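Local coordinates for protein D-alanyl transferase DltD (Enterococcus faecalis, PDB 6O93) that probably transfers D-alanine to lipoteichoic acid during assembly of the Gram-positive cell wall, using a domain related to the SGNH hydrolases, at residues I94-A99 and E285-V290; I30-V35 and H88-A93; A279-A284 and Y376-R381. All coordinates share one frame; numbering follows the deposited sequence.

Interaction 1. Residues I94-A99 and E285-V290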
loop_
_atom_site.group_PDB
_atom_site.type_symbol
_atom_site.label_atom_id
_atom_site.label_comp_id
_atom_site.label_asym_id
_atom_site.label_seq_id
_atom_site.Cartn_x
_atom_site.Cartn_y
_atom_site.Cartn_z
ATOM N N ILE A 94 -3.802 15.348 2.977
ATOM C CA ILE A 94 -4.008 14.652 1.709
ATOM C C ILE A 94 -5.209 15.183 0.937
ATOM O O ILE A 94 -5.421 14.772 -0.216
ATOM C CB ILE A 94 -4.164 13.132 1.939
ATOM C CG1 ILE A 94 -3.996 12.369 0.621
ATOM C CG2 ILE A 94 -5.518 12.819 2.568
ATOM C CD1 ILE A 94 -3.918 10.870 0.789
ATOM N N ALA A 95 -5.988 16.093 1.519
ATOM C CA ALA A 95 -7.206 16.564 0.874
ATOM C C ALA A 95 -6.897 17.221 -0.467
ATOM O O ALA A 95 -5.992 18.052 -0.573
ATOM C CB ALA A 95 -7.934 17.547 1.788
ATOM N N ASN A 96 -7.659 16.837 -1.493
ATOM C CA ASN A 96 -7.586 17.428 -2.827
ATOM C C ASN A 96 -6.265 17.147 -3.531
ATOM O O ASN A 96 -5.926 17.830 -4.500
ATOM C CB ASN A 96 -7.822 18.942 -2.770
ATOM C CG ASN A 96 -9.067 19.307 -1.987
ATOM O OD1 ASN A 96 -9.008 20.081 -1.030
ATOM N ND2 ASN A 96 -10.200 18.745 -2.386
ATOM N N LYS A 97 -5.508 16.157 -3.075
ATOM C CA LYS A 97 -4.208 15.846 -3.643
ATOM C C LYS A 97 -4.268 14.518 -4.394
ATOM O O LYS A 97 -5.340 13.929 -4.580
ATOM C CB LYS A 97 -3.153 15.842 -2.535
ATOM C CG LYS A 97 -3.047 17.188 -1.827
ATOM C CD LYS A 97 -1.731 17.358 -1.095
ATOM C CE LYS A 97 -1.600 18.769 -0.545
ATOM N NZ LYS A 97 -2.752 19.139 0.327
ATOM N N LYS A 98 -3.107 14.050 -4.842
ATOM C CA LYS A 98 -3.005 12.826 -5.619
ATOM C C LYS A 98 -2.265 11.757 -4.828
ATOM O O LYS A 98 -1.373 12.055 -4.028
ATOM C CB LYS A 98 -2.288 13.077 -6.950
ATOM C CG LYS A 98 -3.090 13.925 -7.920
ATOM C CD LYS A 98 -2.431 13.996 -9.285
ATOM C CE LYS A 98 -3.338 14.682 -10.293
ATOM N NZ LYS A 98 -2.657 14.912 -11.594
ATOM N N ALA A 99 -2.648 10.504 -5.059
ATOM C CA ALA A 99 -2.030 9.375 -4.384
ATOM C C ALA A 99 -1.951 8.197 -5.343
ATOM O O ALA A 99 -2.629 8.155 -6.374
ATOM C CB ALA A 99 -2.806 8.977 -3.123
ATOM N N GLU A 285 -13.575 10.654 0.858
ATOM C CA GLU A 285 -14.022 11.696 1.778
ATOM C C GLU A 285 -13.119 12.923 1.727
ATOM O O GLU A 285 -13.578 14.037 2.000
ATOM C CB GLU A 285 -14.088 11.150 3.204
ATOM C CG GLU A 285 -15.285 10.252 3.456
ATOM C CD GLU A 285 -15.234 9.571 4.809
ATOM O OE1 GLU A 285 -14.390 9.960 5.645
ATOM O OE2 GLU A 285 -16.041 8.645 5.035
ATOM N N LYS A 286 -11.844 12.744 1.383
ATOM C CA LYS A 286 -10.905 13.852 1.272
ATOM C C LYS A 286 -10.645 14.245 -0.180
ATOM O O LYS A 286 -9.680 14.965 -0.458
ATOM C CB LYS A 286 -9.593 13.500 1.978
ATOM C CG LYS A 286 -9.738 13.265 3.479
ATOM C CD LYS A 286 -10.186 14.524 4.209
ATOM C CE LYS A 286 -10.426 14.261 5.684
ATOM N NZ LYS A 286 -11.066 15.430 6.350
ATOM N N ASN A 287 -11.488 13.790 -1.106
ATOM C CA ASN A 287 -11.396 14.190 -2.509
ATOM C C ASN A 287 -10.003 13.909 -3.068
ATOM O O ASN A 287 -9.412 14.738 -3.761
ATOM C CB ASN A 287 -11.764 15.667 -2.678
ATOM C CG ASN A 287 -11.935 16.066 -4.131
ATOM O OD1 ASN A 287 -11.197 16.905 -4.649
ATOM N ND2 ASN A 287 -12.908 15.459 -4.799
ATOM N N VAL A 288 -9.472 12.730 -2.758
ATOM C CA VAL A 288 -8.142 12.332 -3.203
ATOM C C VAL A 288 -8.258 11.660 -4.564
ATOM O O VAL A 288 -9.029 10.708 -4.733
ATOM C CB VAL A 288 -7.479 11.390 -2.184
ATOM C CG1 VAL A 288 -6.043 11.086 -2.596
ATOM C CG2 VAL A 288 -7.527 11.992 -0.785
ATOM N N ASP A 289 -7.488 12.153 -5.530
ATOM C CA ASP A 289 -7.387 11.537 -6.845
ATOM C C ASP A 289 -6.331 10.441 -6.777
ATOM O O ASP A 289 -5.197 10.695 -6.363
ATOM C CB ASP A 289 -7.022 12.587 -7.896
ATOM C CG ASP A 289 -7.276 12.117 -9.317
ATOM O OD1 ASP A 289 -7.859 11.026 -9.503
ATOM O OD2 ASP A 289 -6.892 12.850 -10.253
ATOM N N VAL A 290 -6.701 9.224 -7.171
ATOM C CA VAL A 290 -5.891 8.046 -6.886
ATOM C C VAL A 290 -5.694 7.229 -8.152
ATOM O O VAL A 290 -6.644 6.990 -8.905
ATOM C CB VAL A 290 -6.535 7.176 -5.788
ATOM C CG1 VAL A 290 -5.620 6.012 -5.429
ATOM C CG2 VAL A 290 -6.853 8.017 -4.566
HETATM O O HOH W 1 -8.093 15.532 -5.989
#

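Interaction 2. Residues I30-V35 and H88-A93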
loop_
_atom_site.group_PDB
_atom_site.type_symbol
_atom_site.label_atom_id
_atom_site.label_comp_id
_atom_site.label_asym_id
_atom_site.label_seq_id
_atom_site.Cartn_x
_atom_site.Cartn_y
_atom_site.Cartn_z
ATOM N N ILE A 30 5.983 13.372 10.261
ATOM C CA ILE A 30 6.796 13.368 9.048
ATOM C C ILE A 30 5.937 13.091 7.820
ATOM O O ILE A 30 5.980 13.836 6.834
ATOM C CB ILE A 30 7.948 12.355 9.178
ATOM C CG1 ILE A 30 8.961 12.854 10.212
ATOM C CG2 ILE A 30 8.616 12.139 7.825
ATOM C CD1 ILE A 30 10.014 11.834 10.596
ATOM N N LYS A 31 5.144 12.016 7.851
ATOM C CA LYS A 31 4.390 11.645 6.658
ATOM C C LYS A 31 3.334 12.693 6.323
ATOM O O LYS A 31 3.112 13.000 5.146
ATOM C CB LYS A 31 3.752 10.264 6.837
ATOM C CG LYS A 31 2.404 10.257 7.537
ATOM C CD LYS A 31 1.953 8.835 7.832
ATOM C CE LYS A 31 0.492 8.783 8.256
ATOM N NZ LYS A 31 0.214 9.644 9.432
ATOM N N ASN A 32 2.678 13.260 7.340
ATOM C CA ASN A 32 1.651 14.266 7.079
ATOM C C ASN A 32 2.256 15.530 6.487
ATOM O O ASN A 32 1.684 16.126 5.567
ATOM C CB ASN A 32 0.891 14.592 8.366
ATOM C CG ASN A 32 0.080 13.417 8.876
ATOM O OD1 ASN A 32 0.102 12.327 8.297
ATOM N ND2 ASN A 32 -0.643 13.634 9.968
ATOM N N LYS A 33 3.409 15.960 7.003
ATOM C CA LYS A 33 4.061 17.146 6.461
ATOM C C LYS A 33 4.466 16.931 5.009
ATOM O O LYS A 33 4.298 17.822 4.171
ATOM C CB LYS A 33 5.279 17.506 7.314
ATOM C CG LYS A 33 5.963 18.811 6.920
ATOM C CD LYS A 33 5.059 20.013 7.155
ATOM C CE LYS A 33 5.789 21.323 6.899
ATOM N NZ LYS A 33 4.903 22.503 7.111
ATOM N N ALA A 34 4.990 15.747 4.690
ATOM C CA ALA A 34 5.418 15.463 3.323
ATOM C C ALA A 34 4.244 15.533 2.354
ATOM O O ALA A 34 4.347 16.131 1.274
ATOM C CB ALA A 34 6.085 14.089 3.262
ATOM N N VAL A 35 3.117 14.921 2.720
ATOM C CA VAL A 35 1.955 14.910 1.836
ATOM C C VAL A 35 1.314 16.291 1.774
ATOM O O VAL A 35 0.852 16.727 0.712
ATOM C CB VAL A 35 0.951 13.836 2.295
ATOM C CG1 VAL A 35 -0.325 13.902 1.471
ATOM C CG2 VAL A 35 1.576 12.454 2.193
ATOM N N HIS A 88 -6.574 8.138 6.906
ATOM C CA HIS A 88 -7.394 8.966 7.784
ATOM C C HIS A 88 -6.532 9.886 8.640
ATOM O O HIS A 88 -6.888 11.048 8.868
ATOM C CB HIS A 88 -8.273 8.084 8.671
ATOM C CG HIS A 88 -9.150 8.859 9.605
ATOM N ND1 HIS A 88 -10.422 9.268 9.264
ATOM C CD2 HIS A 88 -8.933 9.314 10.861
ATOM C CE1 HIS A 88 -10.953 9.935 10.273
ATOM N NE2 HIS A 88 -10.069 9.977 11.254
ATOM N N SER A 89 -5.391 9.387 9.119
ATOM C CA SER A 89 -4.543 10.176 10.004
ATOM C C SER A 89 -3.895 11.354 9.292
ATOM O O SER A 89 -3.424 12.278 9.960
ATOM C CB SER A 89 -3.460 9.293 10.625
ATOM O OG SER A 89 -2.528 8.866 9.649
ATOM N N MET A 90 -3.858 11.344 7.958
ATOM C CA MET A 90 -3.301 12.480 7.233
ATOM C C MET A 90 -4.228 13.686 7.283
ATOM O O MET A 90 -3.764 14.826 7.165
ATOM C CB MET A 90 -3.017 12.089 5.783
ATOM C CG MET A 90 -1.878 11.104 5.635
ATOM S SD MET A 90 -1.583 10.624 3.927
ATOM C CE MET A 90 -0.116 9.618 4.123
ATOM N N GLY A 91 -5.527 13.461 7.460
ATOM C CA GLY A 91 -6.459 14.569 7.556
ATOM C C GLY A 91 -6.422 15.438 6.316
ATOM O O GLY A 91 -6.361 14.949 5.183
ATOM N N ASP A 92 -6.450 16.754 6.531
ATOM C CA ASP A 92 -6.444 17.695 5.419
ATOM C C ASP A 92 -5.121 17.715 4.666
ATOM O O ASP A 92 -5.047 18.341 3.605
ATOM C CB ASP A 92 -6.771 19.100 5.928
ATOM C CG ASP A 92 -8.192 19.213 6.449
ATOM O OD1 ASP A 92 -9.084 18.533 5.900
ATOM O OD2 ASP A 92 -8.416 19.982 7.408
ATOM N N ALA A 93 -4.082 17.047 5.177
ATOM C CA ALA A 93 -2.808 17.012 4.467
ATOM C C ALA A 93 -2.959 16.379 3.089
ATOM O O ALA A 93 -2.318 16.813 2.123
ATOM C CB ALA A 93 -1.768 16.252 5.293
#

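Interaction 3. Residues A279-A284 and Y376-R381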
loop_
_atom_site.group_PDB
_atom_site.type_symbol
_atom_site.label_atom_id
_atom_site.label_comp_id
_atom_site.label_asym_id
_atom_site.label_seq_id
_atom_site.Cartn_x
_atom_site.Cartn_y
_atom_site.Cartn_z
ATOM N N ALA A 279 -10.455 1.877 2.938
ATOM C CA ALA A 279 -9.470 2.797 2.383
ATOM C C ALA A 279 -10.082 3.661 1.288
ATOM O O ALA A 279 -9.755 4.848 1.171
ATOM C CB ALA A 279 -8.271 2.017 1.845
ATOM N N LEU A 280 -10.979 3.088 0.485
ATOM C CA LEU A 280 -11.618 3.850 -0.583
ATOM C C LEU A 280 -12.495 4.964 -0.023
ATOM O O LEU A 280 -12.499 6.083 -0.552
ATOM C CB LEU A 280 -12.443 2.916 -1.468
ATOM C CG LEU A 280 -11.659 1.879 -2.271
ATOM C CD1 LEU A 280 -12.616 0.935 -2.987
ATOM C CD2 LEU A 280 -10.725 2.556 -3.266
ATOM N N GLU A 281 -13.247 4.681 1.045
ATOM C CA GLU A 281 -14.090 5.714 1.638
ATOM C C GLU A 281 -13.248 6.854 2.200
ATOM O O GLU A 281 -13.611 8.027 2.061
ATOM C CB GLU A 281 -14.980 5.112 2.728
ATOM C CG GLU A 281 -15.788 6.160 3.495
ATOM C CD GLU A 281 -16.965 5.574 4.259
ATOM O OE1 GLU A 281 -17.297 4.388 4.045
ATOM O OE2 GLU A 281 -17.562 6.305 5.075
ATOM N N GLN A 282 -12.116 6.533 2.834
ATOM C CA GLN A 282 -11.246 7.581 3.361
ATOM C C GLN A 282 -10.688 8.449 2.239
ATOM O O GLN A 282 -10.591 9.674 2.381
ATOM C CB GLN A 282 -10.105 6.966 4.173
ATOM C CG GLN A 282 -10.553 6.223 5.421
ATOM C CD GLN A 282 -11.248 7.126 6.426
ATOM O OE1 GLN A 282 -10.856 8.275 6.625
ATOM N NE2 GLN A 282 -12.290 6.607 7.061
ATOM N N LEU A 283 -10.311 7.831 1.118
ATOM C CA LEU A 283 -9.783 8.596 -0.007
ATOM C C LEU A 283 -10.860 9.480 -0.625
ATOM O O LEU A 283 -10.604 10.643 -0.952
ATOM C CB LEU A 283 -9.200 7.646 -1.053
ATOM C CG LEU A 283 -7.954 6.882 -0.598
ATOM C CD1 LEU A 283 -7.740 5.627 -1.434
ATOM C CD2 LEU A 283 -6.728 7.787 -0.661
ATOM N N ALA A 284 -12.074 8.947 -0.782
ATOM C CA ALA A 284 -13.157 9.726 -1.372
ATOM C C ALA A 284 -13.600 10.863 -0.461
ATOM O O ALA A 284 -13.970 11.936 -0.953
ATOM C CB ALA A 284 -14.343 8.815 -1.692
ATOM N N TYR A 376 -17.221 10.880 -7.116
ATOM C CA TYR A 376 -17.226 9.610 -6.403
ATOM C C TYR A 376 -18.642 9.263 -5.963
ATOM O O TYR A 376 -19.413 10.137 -5.559
ATOM C CB TYR A 376 -16.301 9.662 -5.184
ATOM C CG TYR A 376 -14.825 9.633 -5.518
ATOM C CD1 TYR A 376 -14.326 8.761 -6.476
ATOM C CD2 TYR A 376 -13.932 10.480 -4.874
ATOM C CE1 TYR A 376 -12.981 8.733 -6.786
ATOM C CE2 TYR A 376 -12.584 10.458 -5.175
ATOM C CZ TYR A 376 -12.114 9.582 -6.133
ATOM O OH TYR A 376 -10.773 9.552 -6.439
ATOM N N GLN A 377 -18.978 7.974 -6.050
ATOM C CA GLN A 377 -20.283 7.465 -5.636
ATOM C C GLN A 377 -20.053 6.270 -4.707
ATOM O O GLN A 377 -20.256 5.113 -5.082
ATOM C CB GLN A 377 -21.139 7.091 -6.848
ATOM C CG GLN A 377 -21.512 8.284 -7.716
ATOM C CD GLN A 377 -22.411 7.908 -8.877
ATOM O OE1 GLN A 377 -22.634 6.727 -9.148
ATOM N NE2 GLN A 377 -22.935 8.913 -9.569
ATOM N N ILE A 378 -19.621 6.567 -3.481
ATOM C CA ILE A 378 -19.328 5.515 -2.517
ATOM C C ILE A 378 -20.608 4.774 -2.172
ATOM O O ILE A 378 -21.654 5.384 -1.916
ATOM C CB ILE A 378 -18.669 6.111 -1.264
ATOM C CG1 ILE A 378 -17.278 6.657 -1.597
ATOM C CG2 ILE A 378 -18.584 5.068 -0.159
ATOM C CD1 ILE A 378 -16.266 5.594 -2.006
ATOM N N ASP A 379 -20.528 3.446 -2.167
ATOM C CA ASP A 379 -21.651 2.575 -1.833
ATOM C C ASP A 379 -21.243 1.744 -0.623
ATOM O O ASP A 379 -20.390 0.858 -0.735
ATOM C CB ASP A 379 -22.023 1.687 -3.022
ATOM C CG ASP A 379 -23.332 0.950 -2.818
ATOM O OD1 ASP A 379 -23.709 0.707 -1.652
ATOM O OD2 ASP A 379 -23.983 0.611 -3.828
ATOM N N ASP A 380 -21.846 2.036 0.533
ATOM C CA ASP A 380 -21.469 1.357 1.769
ATOM C C ASP A 380 -21.697 -0.146 1.703
ATOM O O ASP A 380 -21.118 -0.883 2.507
ATOM C CB ASP A 380 -22.253 1.931 2.952
ATOM C CG ASP A 380 -21.893 3.369 3.248
ATOM O OD1 ASP A 380 -20.738 3.767 2.978
ATOM O OD2 ASP A 380 -22.769 4.103 3.755
ATOM N N ARG A 381 -22.524 -0.617 0.769
ATOM C CA ARG A 381 -22.818 -2.042 0.689
ATOM C C ARG A 381 -21.590 -2.866 0.325
ATOM O O ARG A 381 -21.605 -4.089 0.504
ATOM C CB ARG A 381 -23.949 -2.271 -0.312
ATOM C CG ARG A 381 -25.246 -1.578 0.100
ATOM C CD ARG A 381 -26.345 -1.717 -0.937
ATOM N NE ARG A 381 -25.963 -1.155 -2.229
ATOM C CZ ARG A 381 -26.802 -0.972 -3.244
ATOM N NH1 ARG A 381 -28.081 -1.299 -3.121
ATOM N NH2 ARG A 381 -26.362 -0.457 -4.384
HETATM O O HOH W 2 -18.035 2.980 2.098
#

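Interaction 1. Residues I94-A99 and E285-V290
D289 pairs with K98 in parallel strands, bonding to the residues on either side of it: the backbone N of D289 donates to K97 O at 2.9 Å, and D289 O accepts from A99 N. Ahead of the strands the pairing continues through N96 N and K286 O, again 2.9 Å apart. There the amide of N96 meets that of N287, ND2 to OD1 at 3.1 Å; the acceptor lies in the plane of the N96 amide, whereas the donor is tilted 25° from the N287 carbonyl plane. V288 fills the apolar side. Its CG2 lies 3.8 Å from I94 CG1, and its CG1, anti to the backbone N (chi1 -175°), reaches A99 CB at 3.9 Å. Alongside D289 runs the extended K98 chain, but NZ passes the carboxylate and bonds to F365 O and Q368 O. Further out, a type II turn from I94 to K97 leads into one strand; a Schellman motif with N287 at C-prime ends helix 272-285 before the other. Two neighbouring central strands of the parallel sheet are thus joined at their N-terminal ends by backbone hydrogen bonds, so the register does not depend on side chains, while one amide-amide bond adds to it in the turns.

Interaction 2. Residues I30-V35 and H88-A93
K31 turns its CG between its own backbone N and carbonyl carbon (chi1 86°), and a bend at the last torsion (chi4 -56°) carries NZ to S89 OG, 2.9 Å away. N32 instead has CG beside its backbone N, and its amide crosses the start of the M90 chain obliquely: OD1 is 3.5 Å from M90 CG, while ND2 makes a weak bond of 3.1 Å to S89 O. The two neighbours are coupled, since K31 NZ also donates to N32 OD1 at 2.9 Å, from 31° off the carbonyl plane. With G27 O as a further acceptor, the ammonium is held by three oxygens, which would probably favour its charged form although the residue is buried. S89 OG is fixed in turn by V86 O. One turn further along, V35 crosses M90 at about a right angle, CG2 meeting CE at 3.8 Å, and A93 CB rests 3.5 Å from N32 O. The contact sets helix 29-36 against the C-terminal end of helix 80-90 and the short 3-10 turn after it; helix 124-132 packs on K31 and S89 through Q126, and strand 40-44 also borders it, P42 touching V35 and F44 touching M90.

Interaction 3. Residues A279-A284 and Y376-R381
An irregular C-terminal segment lies along helix 272-285, one of the helices flanking the parallel sheet, on the face carrying E281 and A284, and uses the small side chain of A284 as its seat. A284 CB points into the segment and is met by two side chains: Y376 CD2 approaches it to 3.6 Å, the ring lying obliquely to the methyl, and I378 CG1 comes equally near. Beyond CG1, which lies beside the I378 backbone N, CD1 lies 4.1 Å from L280 O. The phenol of Y376 extends past A284, and its OH bonds to V288 O just beyond the helix end; F328 meets its ring with the planes at about 30°. One helical turn back, the contact becomes polar. E281, extended with CG anti to its backbone N (chi1 174°), brings OE1 to 3.7 Å from D380 OD1, the carboxylate planes only 21° apart. A water bridges these two oxygens, and Y383 OH also bonds to E281 OE1. Next to D380, an Asx turn and a side-on salt bridge join D379 to R381, NH2 to OD2 at 2.7 Å, while Q326 holds the backbone of Q377 and D379. Between the two segments themselves no direct hydrogen bond forms; apolar contact at A284 and a shared water join them, and the water probably eases the repulsion of two like charges that might otherwise raise the proton affinity of one carboxylate.

From the N terminus, interaction 2 closes first: the end of helix 80-90 returns to helix 29-36 after strands 40-44 and 69-73 and helix 57-63. Interaction 1 opens directly afterwards, where I94-A99 leads into strand 98-102, and closes a much longer, largely helical excursion at strand 289-294. Interaction 3 crosses it: A279-A284 precedes E285-V290 in the chain, but its partner Y376-R381 arrives only near the C terminus. Interactions 1 and 2 are in series and touch where I94 packs on V35; H88 to Q282 joins interactions 2 and 3. Together they connect an N-terminal helix, the central sheet, a flanking helix and the C-terminal segment.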